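Glycosyl hydrolases family 2, sugar binding domain protein (Bacteroides uniformis str. 3978 T3 ii, PDB 6D1P) probably hydrolyses O-glycosidic bonds as a gut bacterial beta-glucuronidase of glycoside hydrolase family 2. Local coordinates at residues V383-P388 with T408-Q413. Numbering follows the deposited sequence.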
ATOM      1  N   VAL A 383      31.184   6.720 -21.496  1.00 21.96           N
ATOM      2  CA  VAL A 383      30.331   6.738 -20.308  1.00 24.21           C
ATOM      3  C   VAL A 383      30.683   7.894 -19.378  1.00 28.33           C
ATOM      4  O   VAL A 383      31.865   8.133 -19.083  1.00 24.56           O
ATOM      5  CB  VAL A 383      30.417   5.416 -19.528  1.00 25.68           C
ATOM      6  CG1 VAL A 383      29.632   5.533 -18.232  1.00 22.64           C
ATOM      7  CG2 VAL A 383      29.911   4.256 -20.390  1.00 24.39           C
ATOM      8  N   TRP A 384      29.637   8.599 -18.918  1.00 29.27           N
ATOM      9  CA  TRP A 384      29.643   9.501 -17.772  1.00 21.12           C
ATOM     10  C   TRP A 384      28.769   8.836 -16.714  1.00 28.01           C
ATOM     11  O   TRP A 384      27.581   8.602 -16.946  1.00 27.26           O
ATOM     12  CB  TRP A 384      29.110  10.886 -18.185  1.00 23.83           C
ATOM     13  CG  TRP A 384      28.669  11.920 -17.099  1.00 26.77           C
ATOM     14  CD1 TRP A 384      28.305  11.664 -15.804  1.00 25.84           C
ATOM     15  CD2 TRP A 384      28.520  13.350 -17.272  1.00 27.12           C
ATOM     16  NE1 TRP A 384      27.956  12.833 -15.162  1.00 29.74           N
ATOM     17  CE2 TRP A 384      28.074  13.880 -16.036  1.00 29.79           C
ATOM     18  CE3 TRP A 384      28.723  14.228 -18.343  1.00 21.04           C
ATOM     19  CZ2 TRP A 384      27.830  15.251 -15.846  1.00 23.29           C
ATOM     20  CZ3 TRP A 384      28.465  15.572 -18.164  1.00 20.53           C
ATOM     21  CH2 TRP A 384      28.032  16.080 -16.920  1.00 23.65           C
ATOM     22  N   GLU A 385      29.353   8.503 -15.570  1.00 27.14           N
ATOM     23  CA  GLU A 385      28.601   7.907 -14.473  1.00 25.39           C
ATOM     24  C   GLU A 385      28.830   8.754 -13.228  1.00 25.36           C
ATOM     25  O   GLU A 385      29.973   9.131 -12.939  1.00 26.13           O
ATOM     26  CB  GLU A 385      29.039   6.452 -14.243  1.00 24.19           C
ATOM     27  CG  GLU A 385      27.974   5.557 -13.625  1.00 22.53           C
ATOM     28  CD  GLU A 385      28.480   4.148 -13.323  1.00 28.42           C
ATOM     29  OE1 GLU A 385      27.642   3.221 -13.204  1.00 25.19           O
ATOM     30  OE2 GLU A 385      29.720   3.962 -13.193  1.00 28.22           O
ATOM     31  N   GLU A 386      27.753   9.068 -12.506  1.00 19.38           N
ATOM     32  CA  GLU A 386      27.795   9.978 -11.361  1.00 23.27           C
ATOM     33  C   GLU A 386      27.167   9.334 -10.133  1.00 25.38           C
ATOM     34  O   GLU A 386      26.395   8.370 -10.239  1.00 21.83           O
ATOM     35  CB  GLU A 386      27.056  11.299 -11.642  1.00 23.74           C
ATOM     36  CG  GLU A 386      25.538  11.175 -11.778  1.00 22.32           C
ATOM     37  CD  GLU A 386      24.916  12.379 -12.471  1.00 22.93           C
ATOM     38  OE1 GLU A 386      25.560  12.939 -13.409  1.00 26.10           O
ATOM     39  OE2 GLU A 386      23.777  12.752 -12.104  1.00 20.42           O
ATOM     40  N   ILE A 387      27.479   9.903  -8.967  1.00 23.61           N
ATOM     41  CA  ILE A 387      26.832   9.514  -7.709  1.00 22.32           C
ATOM     42  C   ILE A 387      25.496  10.228  -7.549  1.00 24.08           C
ATOM     43  O   ILE A 387      25.295  11.314  -8.112  1.00 20.44           O
ATOM     44  CB  ILE A 387      27.719   9.803  -6.491  1.00 24.19           C
ATOM     45  CG1 ILE A 387      28.203  11.262  -6.486  1.00 24.12           C
ATOM     46  CG2 ILE A 387      28.839   8.792  -6.402  1.00 25.11           C
ATOM     47  CD1 ILE A 387      28.614  11.738  -5.085  1.00 20.46           C
ATOM     48  N   PRO A 388      24.559   9.666  -6.762  1.00 26.75           N
ATOM     49  CA  PRO A 388      23.219  10.258  -6.697  1.00 22.31           C
ATOM     50  C   PRO A 388      23.100  11.415  -5.709  1.00 26.14           C
ATOM     51  O   PRO A 388      22.078  11.539  -5.020  1.00 26.34           O
ATOM     52  CB  PRO A 388      22.327   9.062  -6.306  1.00 24.94           C
ATOM     53  CG  PRO A 388      23.224   8.075  -5.684  1.00 20.23           C
ATOM     54  CD  PRO A 388      24.636   8.370  -6.057  1.00 23.25           C
ATOM     55  N   THR A 408      33.349   6.357  -3.750  1.00 27.62           N
ATOM     56  CA  THR A 408      34.415   5.372  -3.618  1.00 27.20           C
ATOM     57  C   THR A 408      34.032   4.052  -4.275  1.00 30.34           C
ATOM     58  O   THR A 408      34.813   3.478  -5.046  1.00 34.16           O
ATOM     59  CB  THR A 408      34.740   5.174  -2.138  1.00 26.64           C
ATOM     60  OG1 THR A 408      35.203   6.419  -1.593  1.00 26.21           O
ATOM     61  CG2 THR A 408      35.790   4.103  -1.938  1.00 25.06           C
ATOM     62  N   ASN A 409      32.816   3.569  -3.999  1.00 27.68           N
ATOM     63  CA  ASN A 409      32.377   2.294  -4.558  1.00 26.28           C
ATOM     64  C   ASN A 409      32.241   2.379  -6.074  1.00 26.26           C
ATOM     65  O   ASN A 409      32.652   1.462  -6.793  1.00 26.10           O
ATOM     66  CB  ASN A 409      31.049   1.859  -3.929  1.00 25.56           C
ATOM     67  CG  ASN A 409      31.207   1.328  -2.517  1.00 29.28           C
ATOM     68  OD1 ASN A 409      32.291   0.945  -2.107  1.00 32.81           O
ATOM     69  ND2 ASN A 409      30.105   1.282  -1.771  1.00 29.53           N
ATOM     70  N   MET A 410      31.666   3.468  -6.577  1.00 23.47           N
ATOM     71  CA  MET A 410      31.473   3.602  -8.015  1.00 23.55           C
ATOM     72  C   MET A 410      32.802   3.560  -8.760  1.00 26.62           C
ATOM     73  O   MET A 410      32.943   2.860  -9.767  1.00 27.53           O
ATOM     74  CB  MET A 410      30.743   4.900  -8.321  1.00 23.17           C
ATOM     75  CG  MET A 410      30.248   4.980  -9.734  1.00 24.81           C
ATOM     76  SD  MET A 410      29.566   6.595 -10.088  1.00 28.34           S
ATOM     77  CE  MET A 410      30.994   7.613  -9.754  1.00 24.36           C
ATOM     78  N   ILE A 411      33.785   4.317  -8.274  1.00 29.05           N
ATOM     79  CA  ILE A 411      35.088   4.376  -8.921  1.00 27.94           C
ATOM     80  C   ILE A 411      35.807   3.042  -8.792  1.00 28.35           C
ATOM     81  O   ILE A 411      36.305   2.491  -9.774  1.00 32.69           O
ATOM     82  CB  ILE A 411      35.915   5.526  -8.326  1.00 32.42           C
ATOM     83  CG1 ILE A 411      35.356   6.869  -8.801  1.00 29.94           C
ATOM     84  CG2 ILE A 411      37.379   5.359  -8.687  1.00 29.16           C
ATOM     85  CD1 ILE A 411      35.888   8.030  -8.017  1.00 28.70           C
ATOM     86  N   GLU A 412      35.857   2.490  -7.583  1.00 30.60           N
ATOM     87  CA  GLU A 412      36.579   1.236  -7.405  1.00 34.64           C
ATOM     88  C   GLU A 412      35.945   0.094  -8.190  1.00 35.64           C
ATOM     89  O   GLU A 412      36.663  -0.769  -8.707  1.00 36.69           O
ATOM     90  CB  GLU A 412      36.671   0.890  -5.920  1.00 35.96           C
ATOM     91  CG  GLU A 412      37.837   1.604  -5.235  1.00 38.28           C
ATOM     92  CD  GLU A 412      37.904   1.339  -3.748  1.00 41.29           C
ATOM     93  OE1 GLU A 412      36.978   0.674  -3.213  1.00 49.00           O
ATOM     94  OE2 GLU A 412      38.872   1.809  -3.111  1.00 37.34           O
ATOM     95  N   GLN A 413      34.615   0.086  -8.316  1.00 30.55           N
ATOM     96  CA  GLN A 413      33.914  -1.017  -8.955  1.00 28.20           C
ATOM     97  C   GLN A 413      33.874  -0.910 -10.474  1.00 28.75           C
ATOM     98  O   GLN A 413      33.700  -1.932 -11.142  1.00 30.56           O
ATOM     99  CB  GLN A 413      32.487  -1.122  -8.388  1.00 29.01           C
ATOM    100  CG  GLN A 413      32.450  -1.766  -6.989  1.00 29.47           C
ATOM    101  CD  GLN A 413      31.153  -1.510  -6.215  1.00 28.68           C
ATOM    102  OE1 GLN A 413      30.097  -1.270  -6.794  1.00 29.15           O
ATOM    103  NE2 GLN A 413      31.243  -1.565  -4.900  1.00 28.29           N
TER
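Met-410 reaches from the helix onto the end of the strand and touches Glu-385, Glu-386 and Ile-387. Its CG is anti to the backbone N (chi1 -168°), and the chain runs straight on to SD before bending at chi3 (59°). This carries the thioether across to the strand backbone. Met-410 SD lies 3.6 Å from Glu-386 O, and Met-410 CE lies 3.7 Å from Glu-385 O. Both are van der Waals contacts; no hydrogen bond joins the two segments.

The apolar contact is small. Ile-387 CG2 meets Met-410 CE at 4.2 Å, the two side chains roughly perpendicular to each other. Trp-423 also packs on Met-410, and Leu-450 on Ile-387.

The contact lies within one beta-alpha-beta unit of the TIM barrel domain. Strand 382-386 is followed by helix 397-414 and then by the parallel strand 420-432. Met-410 packs this turn of the helix against the barrel strand.

The extended Glu-385 chain lies antiparallel alongside that of Met-410. Glu-385 OE2 is 3.6 Å from Met-410 CG, and Glu-385 CG is 4.0 Å from Met-410 SD. The buried carboxylate has its polar partners close by: OE2 is hydrogen-bonded to His-414 ND1 and OE1 to Gln-368 N. Replacing Met-410 by alanine would probably open a gap beside Glu-385 and Ile-387 and lose the packing of this helical turn on the strand.

The side chain of Glu-386 leaves the backbone away from the helix. Its carboxylate forms a salt bridge with Arg-362 and a hydrogen bond with His-365. Trp-384 NE1 adds a weak bond to Glu-386 OE1 (3.0 Å).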